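Local coordinates for 3-keto-5-aminohexanoate cleavage protein (Archaeoglobus fulgidus, PDB 3LOT) that probably cleaves 3-keto-5-aminohexanoate as a zinc-dependent beta-keto acid cleavage enzyme built on a TIM barrel, at residues H19-S24 and Y135-E140; T113-S118 and E174-G179; S235-G240 and D256-L261. All blocks are in the same frame, centred on the assembly; numbering follows the deposited sequence.

Contact 1 of 3, residues H19-S24 and Y135-E140; sequences HTPSMS and YDWEPE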
# COMPACT_ATOMS: atom_id res chain seq x y z
N HIS D 19 8.93 18.92 -24.76
CA HIS D 19 9.71 20.15 -24.67
C HIS D 19 9.86 20.82 -26.04
O HIS D 19 9.86 20.18 -27.07
CB HIS D 19 11.07 19.91 -23.98
CG HIS D 19 10.96 19.34 -22.60
ND1 HIS D 19 11.64 18.20 -22.20
CD2 HIS D 19 10.22 19.74 -21.54
CE1 HIS D 19 11.33 17.94 -20.94
NE2 HIS D 19 10.47 18.85 -20.52
N THR D 20 9.92 22.14 -26.04
CA THR D 20 10.05 22.86 -27.30
C THR D 20 11.38 23.64 -27.29
O THR D 20 11.90 23.91 -26.22
CB THR D 20 8.87 23.76 -27.57
OG1 THR D 20 8.84 24.87 -26.64
CG2 THR D 20 7.53 22.97 -27.50
N PRO D 21 11.93 24.00 -28.46
CA PRO D 21 13.26 24.64 -28.56
C PRO D 21 13.50 25.82 -27.68
O PRO D 21 14.59 25.96 -27.10
CB PRO D 21 13.29 25.10 -30.01
CG PRO D 21 12.51 24.05 -30.70
CD PRO D 21 11.37 23.78 -29.81
N SER D 22 12.50 26.68 -27.60
CA SER D 22 12.63 27.91 -26.85
C SER D 22 12.76 27.63 -25.35
O SER D 22 13.15 28.53 -24.61
CB SER D 22 11.46 28.85 -27.14
OG SER D 22 11.42 29.19 -28.54
N MSE D 23 12.44 26.43 -24.88
CA MSE D 23 12.54 26.17 -23.44
C MSE D 23 13.97 25.95 -23.01
O MSE D 23 14.32 26.21 -21.86
CB MSE D 23 11.68 24.99 -22.99
CG MSE D 23 10.18 25.15 -23.29
SE MSE D 23 9.19 23.55 -22.87
CE MSE D 23 7.50 24.10 -23.64
N SER D 24 14.82 25.46 -23.91
CA SER D 24 16.22 25.26 -23.58
C SER D 24 17.07 25.19 -24.81
O SER D 24 16.79 24.46 -25.76
CB SER D 24 16.43 24.00 -22.76
OG SER D 24 17.83 23.74 -22.58
N TYR D 135 9.54 30.30 -32.18
CA TYR D 135 8.66 29.94 -33.29
C TYR D 135 7.18 30.00 -32.90
O TYR D 135 6.80 29.60 -31.78
CB TYR D 135 8.97 28.54 -33.83
CG TYR D 135 10.39 28.32 -34.22
CD1 TYR D 135 10.89 28.79 -35.42
CD2 TYR D 135 11.26 27.63 -33.38
CE1 TYR D 135 12.23 28.58 -35.77
CE2 TYR D 135 12.58 27.41 -33.72
CZ TYR D 135 13.05 27.89 -34.92
OH TYR D 135 14.36 27.66 -35.25
N ASP D 136 6.35 30.41 -33.86
CA ASP D 136 4.89 30.47 -33.63
C ASP D 136 4.27 29.10 -33.35
O ASP D 136 3.26 29.01 -32.67
CB ASP D 136 4.16 31.06 -34.81
CG ASP D 136 4.40 32.56 -34.99
OD1 ASP D 136 4.99 33.22 -34.11
OD2 ASP D 136 4.01 33.06 -36.05
N TRP D 137 4.85 28.05 -33.92
CA TRP D 137 4.31 26.72 -33.70
C TRP D 137 4.33 26.28 -32.21
O TRP D 137 3.49 25.46 -31.79
CB TRP D 137 5.01 25.68 -34.59
CG TRP D 137 6.38 25.28 -34.15
CD1 TRP D 137 7.58 25.66 -34.72
CD2 TRP D 137 6.71 24.35 -33.12
NE1 TRP D 137 8.64 25.08 -34.05
CE2 TRP D 137 8.14 24.24 -33.09
CE3 TRP D 137 5.96 23.58 -32.24
CZ2 TRP D 137 8.80 23.42 -32.19
CZ3 TRP D 137 6.64 22.77 -31.32
CH2 TRP D 137 8.04 22.70 -31.32
N GLU D 138 5.27 26.81 -31.44
CA GLU D 138 5.49 26.36 -30.06
C GLU D 138 4.28 26.64 -29.15
O GLU D 138 3.72 25.71 -28.61
CB GLU D 138 6.77 26.98 -29.48
CG GLU D 138 8.07 26.50 -30.16
CD GLU D 138 9.31 27.13 -29.53
OE1 GLU D 138 9.76 26.68 -28.45
OE2 GLU D 138 9.82 28.09 -30.11
N PRO D 139 3.83 27.90 -29.01
CA PRO D 139 2.71 28.09 -28.10
C PRO D 139 1.41 27.50 -28.66
O PRO D 139 0.54 27.05 -27.91
CB PRO D 139 2.62 29.61 -27.96
CG PRO D 139 3.24 30.15 -29.20
CD PRO D 139 4.35 29.19 -29.51
N GLU D 140 1.27 27.49 -29.96
CA GLU D 140 0.14 26.81 -30.58
C GLU D 140 0.08 25.31 -30.21
O GLU D 140 -0.98 24.79 -29.81
CB GLU D 140 0.22 26.98 -32.07
CG GLU D 140 -0.88 26.20 -32.77
CD GLU D 140 -1.23 26.77 -34.15
OE1 GLU D 140 -0.41 27.55 -34.69
OE2 GLU D 140 -2.33 26.42 -34.67

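Contact 2 of 3, residues T113-S118 and E174-G179; sequences TFNMGS and ECYDIG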
# COMPACT_ATOMS: atom_id res chain seq x y z
N THR D 113 8.51 2.00 -28.80
CA THR D 113 7.58 2.22 -27.71
C THR D 113 6.17 1.87 -28.19
O THR D 113 5.88 1.94 -29.37
CB THR D 113 7.70 3.63 -27.07
OG1 THR D 113 7.39 4.66 -28.00
CG2 THR D 113 9.09 3.83 -26.58
N PHE D 114 5.33 1.49 -27.22
CA PHE D 114 4.03 0.87 -27.43
C PHE D 114 3.18 1.37 -26.25
O PHE D 114 3.17 0.74 -25.21
CB PHE D 114 4.20 -0.66 -27.34
CG PHE D 114 3.08 -1.47 -27.91
CD1 PHE D 114 1.84 -1.46 -27.32
CD2 PHE D 114 3.30 -2.27 -29.00
CE1 PHE D 114 0.82 -2.25 -27.82
CE2 PHE D 114 2.31 -3.09 -29.52
CZ PHE D 114 1.04 -3.10 -28.93
N ASN D 115 2.53 2.52 -26.44
CA ASN D 115 1.66 3.18 -25.45
C ASN D 115 0.30 2.49 -25.17
O ASN D 115 -0.46 2.14 -26.10
CB ASN D 115 1.45 4.58 -25.92
CG ASN D 115 2.76 5.32 -25.99
OD1 ASN D 115 3.26 5.80 -24.96
ND2 ASN D 115 3.35 5.41 -27.21
N MSE D 116 0.01 2.25 -23.90
CA MSE D 116 -1.01 1.25 -23.53
C MSE D 116 -2.39 1.77 -23.15
O MSE D 116 -3.18 1.02 -22.56
CB MSE D 116 -0.46 0.40 -22.39
CG MSE D 116 0.62 -0.49 -22.79
SE MSE D 116 -0.02 -1.85 -24.02
CE MSE D 116 -1.59 -2.44 -23.13
N GLY D 117 -2.73 3.00 -23.51
CA GLY D 117 -4.13 3.44 -23.39
C GLY D 117 -4.38 4.82 -23.93
O GLY D 117 -3.43 5.57 -24.14
N SER D 118 -5.65 5.16 -24.17
CA SER D 118 -6.04 6.49 -24.58
C SER D 118 -6.05 7.37 -23.33
O SER D 118 -6.43 6.92 -22.25
CB SER D 118 -7.40 6.49 -25.25
OG SER D 118 -7.36 5.74 -26.40
N GLU D 174 4.43 1.30 -22.67
CA GLU D 174 4.48 2.51 -21.88
C GLU D 174 3.18 2.56 -21.10
O GLU D 174 2.10 2.42 -21.71
CB GLU D 174 4.61 3.74 -22.77
CG GLU D 174 5.60 3.59 -23.94
CD GLU D 174 7.03 3.32 -23.51
OE1 GLU D 174 7.40 3.62 -22.35
OE2 GLU D 174 7.79 2.78 -24.35
N CYS D 175 3.29 2.66 -19.79
CA CYS D 175 2.15 2.78 -18.91
C CYS D 175 2.20 4.05 -18.06
O CYS D 175 3.14 4.25 -17.32
CB CYS D 175 2.06 1.60 -17.97
SG CYS D 175 1.86 -0.01 -18.86
N TYR D 176 1.14 4.85 -18.17
CA TYR D 176 1.04 6.15 -17.51
C TYR D 176 0.03 6.17 -16.36
O TYR D 176 -0.25 7.24 -15.79
CB TYR D 176 0.62 7.25 -18.49
CG TYR D 176 1.55 7.52 -19.65
CD1 TYR D 176 1.58 6.66 -20.74
CD2 TYR D 176 2.33 8.67 -19.68
CE1 TYR D 176 2.41 6.92 -21.84
CE2 TYR D 176 3.16 8.94 -20.75
CZ TYR D 176 3.20 8.06 -21.84
OH TYR D 176 4.04 8.31 -22.89
N ASP D 177 -0.57 5.01 -16.06
CA ASP D 177 -1.59 4.91 -15.01
C ASP D 177 -1.84 3.42 -14.69
O ASP D 177 -1.44 2.52 -15.45
CB ASP D 177 -2.90 5.54 -15.51
CG ASP D 177 -3.67 6.26 -14.43
OD1 ASP D 177 -3.55 5.97 -13.21
OD2 ASP D 177 -4.46 7.14 -14.84
N ILE D 178 -2.51 3.18 -13.58
CA ILE D 178 -2.85 1.84 -13.12
C ILE D 178 -3.73 1.14 -14.15
O ILE D 178 -3.54 -0.05 -14.44
CB ILE D 178 -3.50 1.87 -11.75
CG1 ILE D 178 -2.55 2.56 -10.74
CG2 ILE D 178 -3.90 0.43 -11.29
CD1 ILE D 178 -1.18 1.92 -10.66
N GLY D 179 -4.72 1.84 -14.70
CA GLY D 179 -5.61 1.24 -15.70
C GLY D 179 -4.88 0.70 -16.91
O GLY D 179 -5.33 -0.22 -17.58

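Contact 3 of 3, residues S235-G240 and D256-L261; sequences SLVGAG and DVRVGL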
# COMPACT_ATOMS: atom_id res chain seq x y z
N SER D 235 11.15 -0.46 -16.46
CA SER D 235 11.91 0.77 -16.33
C SER D 235 10.95 1.83 -15.86
O SER D 235 9.72 1.66 -15.88
CB SER D 235 12.49 1.14 -17.71
OG SER D 235 13.31 2.32 -17.68
N LEU D 236 11.49 2.96 -15.47
CA LEU D 236 10.69 4.08 -15.00
C LEU D 236 11.23 5.42 -15.49
O LEU D 236 12.46 5.56 -15.69
CB LEU D 236 10.66 4.07 -13.49
CG LEU D 236 9.99 5.23 -12.73
CD1 LEU D 236 9.38 4.73 -11.41
CD2 LEU D 236 10.98 6.37 -12.52
N VAL D 237 10.30 6.35 -15.71
CA VAL D 237 10.51 7.77 -16.02
C VAL D 237 9.86 8.62 -14.94
O VAL D 237 8.65 8.51 -14.68
CB VAL D 237 9.82 8.18 -17.33
CG1 VAL D 237 9.99 9.70 -17.58
CG2 VAL D 237 10.35 7.35 -18.51
N GLY D 238 10.65 9.47 -14.30
CA GLY D 238 10.13 10.59 -13.52
C GLY D 238 10.23 11.89 -14.32
O GLY D 238 11.29 12.24 -14.78
N ALA D 239 9.11 12.58 -14.52
CA ALA D 239 9.09 13.84 -15.29
C ALA D 239 9.77 14.94 -14.50
O ALA D 239 9.65 15.02 -13.27
CB ALA D 239 7.63 14.25 -15.64
N GLY D 240 10.54 15.76 -15.20
CA GLY D 240 11.09 16.97 -14.64
C GLY D 240 12.01 16.69 -13.50
O GLY D 240 12.83 15.83 -13.58
N ASP D 256 14.88 -0.80 -13.84
CA ASP D 256 15.73 -0.03 -14.71
C ASP D 256 15.25 1.41 -14.74
O ASP D 256 14.17 1.74 -14.25
CB ASP D 256 15.75 -0.66 -16.11
CG ASP D 256 16.34 -2.06 -16.12
OD1 ASP D 256 17.36 -2.27 -15.43
OD2 ASP D 256 15.78 -2.95 -16.78
N VAL D 257 16.09 2.28 -15.29
CA VAL D 257 15.86 3.70 -15.24
C VAL D 257 16.08 4.37 -16.61
O VAL D 257 16.95 3.98 -17.41
CB VAL D 257 16.73 4.32 -14.17
CG1 VAL D 257 18.26 4.02 -14.45
CG2 VAL D 257 16.47 5.83 -14.09
N ARG D 258 15.26 5.39 -16.86
CA ARG D 258 15.36 6.25 -18.04
C ARG D 258 15.56 7.67 -17.57
O ARG D 258 14.90 8.12 -16.58
CB ARG D 258 14.09 6.17 -18.89
CG ARG D 258 14.05 7.14 -20.06
CD ARG D 258 12.94 6.82 -21.05
NE ARG D 258 12.08 7.96 -21.30
CZ ARG D 258 11.09 7.97 -22.17
NH1 ARG D 258 10.83 6.91 -22.96
NH2 ARG D 258 10.35 9.06 -22.29
N VAL D 259 16.49 8.35 -18.24
CA VAL D 259 16.79 9.76 -18.00
C VAL D 259 16.77 10.42 -19.39
O VAL D 259 16.38 9.80 -20.39
CB VAL D 259 18.14 9.95 -17.28
CG1 VAL D 259 18.11 9.30 -15.91
CG2 VAL D 259 19.35 9.40 -18.13
N GLY D 260 17.12 11.69 -19.47
CA GLY D 260 17.23 12.30 -20.79
C GLY D 260 16.41 13.57 -20.90
O GLY D 260 15.46 13.77 -20.12
N LEU D 261 16.82 14.41 -21.85
CA LEU D 261 16.23 15.74 -22.08
C LEU D 261 14.83 15.64 -22.59
O LEU D 261 14.08 16.58 -22.47
CB LEU D 261 17.08 16.58 -23.04
CG LEU D 261 18.52 16.90 -22.62
CD1 LEU D 261 19.15 17.96 -23.55
CD2 LEU D 261 18.56 17.39 -21.25
O HOH W 1 15.82 1.64 -19.01
O HOH W 2 13.52 8.88 -14.25

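Contact 1 of 3, residues H19-S24 and Y135-E140
The carboxylate of Glu138 reaches across to the 19-24 loop and is gripped there by three donors. Thr20 OG1 gives its proton to Glu138 OE1 at 2.7 Å, on the anti lone pair, and the same oxygen takes the backbone Ser22 N at 2.9 Å, from the syn side and 25° out of the carboxylate plane. Glu138 OE2 receives Ser22 OG at 2.5 Å, a length shorter than usual that should not be read closely. With CG anti to its carbonyl carbon (chi1 -66°) and the chain extended beyond, Glu138 reaches the loop. Pro21, which has no N-H to offer, packs instead: its CD lies 3.5 Å from Trp137 CZ2, while Thr20 CG2 touches the same end of the indole.

From its own segment the acid takes a further bond, Tyr135 N to Glu138 OE2 at 3.0 Å on the anti lone pair. Several donors would probably favour the ionised form. Beyond this shell, Glu138 CG rests over one face of the Trp137 ring, whose NE1 is held by the carbonyl of Asp58. The contact thus ties the loop between strand 7-13 and helix 31-43 to helix 137-144, whose Tyr141 and Leu142, further along, also touch Thr20.

Contact 2 of 3, residues T113-S118 and E174-G179
Strands 111-115 and 170-175 run parallel here, with Glu174 N bonded to Phe114 O at 2.9 Å and Met116 N to Glu174 O at 3.0 Å, so that the backbone of Glu174 is clasped from both sides of Asn115. Asn115 and Glu174 send their side chains to the same face of the sheet. Asn115 OD1 sits 3.3 Å from Glu174 CB, the amide and carboxylate planes turned 46° apart, and the same oxygen lies at the edge of the Tyr176 ring, in its plane, where Tyr176 OH gives it a weak hydrogen bond of 3.3 Å.

In the conformer given, one of two, the bend of Glu174 at chi2 (-61°) puts the carboxylate beside Thr113, though its closeness there is doubtful; OE1 takes a hydrogen bond from Gln200. Elsewhere Met116 CG meets Cys175 SG at 4.1 Å, an apolar touch next to Leu157 of helix 154-166.

The polar end of the contact lies near the metal: the side chain of Thr113 is about 5 Å from the zinc ion, between nearest atoms. Thr113 OG1 and Asn115 ND2 both bond an unidentified ligand, probably from the crystallisation liquor, though it may mark a pocket. Such chemistry is consistent with a polar pocket wall beside the zinc.

Contact 3 of 3, residues S235-G240 and D256-L261
Backbone bonds come first where Ser235 and Leu236 meet Asp256, Val257 and Arg258, on two parallel strands whose short axes lie 4.5 Å apart and cross at -35°. Arg258 N donates to Leu236 O at 3.0 Å. The next bond back, Leu236 N to Asp256 O, is weak at 3.2 Å and bent, and Asp256 O is also approached by the CA-H of Ser235.

Two waters add to this pairing. One lies within hydrogen-bonding distance of Ser235 OG and Val257 O, beside the bond that Ser235 OG makes with Gln200. The other accepts from Gly238 N at 2.9 Å and lies 2.8 Å from Arg258 O, bridging the strands where direct bonding has stopped.

Among side chains, Val237 and Arg258 carry the contact. Val237 CG2 lies over one face of the guanidinium, 3.3 Å from Arg258 NE. The arginine starts with CG trans to its own N (chi1 174°), runs on extended, then turns at chi3 (127°) to lay its flat end over that methyl, while NH2 makes a salt bridge with Asp263. A leucine here, with no guanidinium, would probably leave Asp263 without this charge partner and Val237 CG2 without the flat face it packs on.

Charge pairs hold Asp256 too: its OD2 forms salt bridges with Arg198 and Arg3.

Strand 232-238, helix 243-252 and strand 256-259 make a right-handed beta-alpha-beta unit of the TIM barrel, with Leu236 and Val257 packed against the helix. On the other face, Arg258 comes about 4 Å from the zinc ion and about 3 Å from its ligands His50 and Glu262, nearest atoms in each case, at the metal site in the barrel.

Contacts 2 and 3 are buried and belong to the same curled sheet, their centres about 15 Å apart, whereas contact 1 is only partly buried and lies further out, in a loop and helix 137-144. Both sheet contacts pair parallel strands through backbone bonds, and each brings a polar side chain, Thr113 in one and Arg258 in the other, close to the zinc; contact 2 adds acid and amide groups. Contact 1 instead relies on a single carboxylate gripped by side-chain and backbone donors. It joins contact 3 directly, as His19 ND1 lies 2.9 Å from Leu261 O in a probable hydrogen bond, while its nearest atoms stay about 12 Å from those of contact 2.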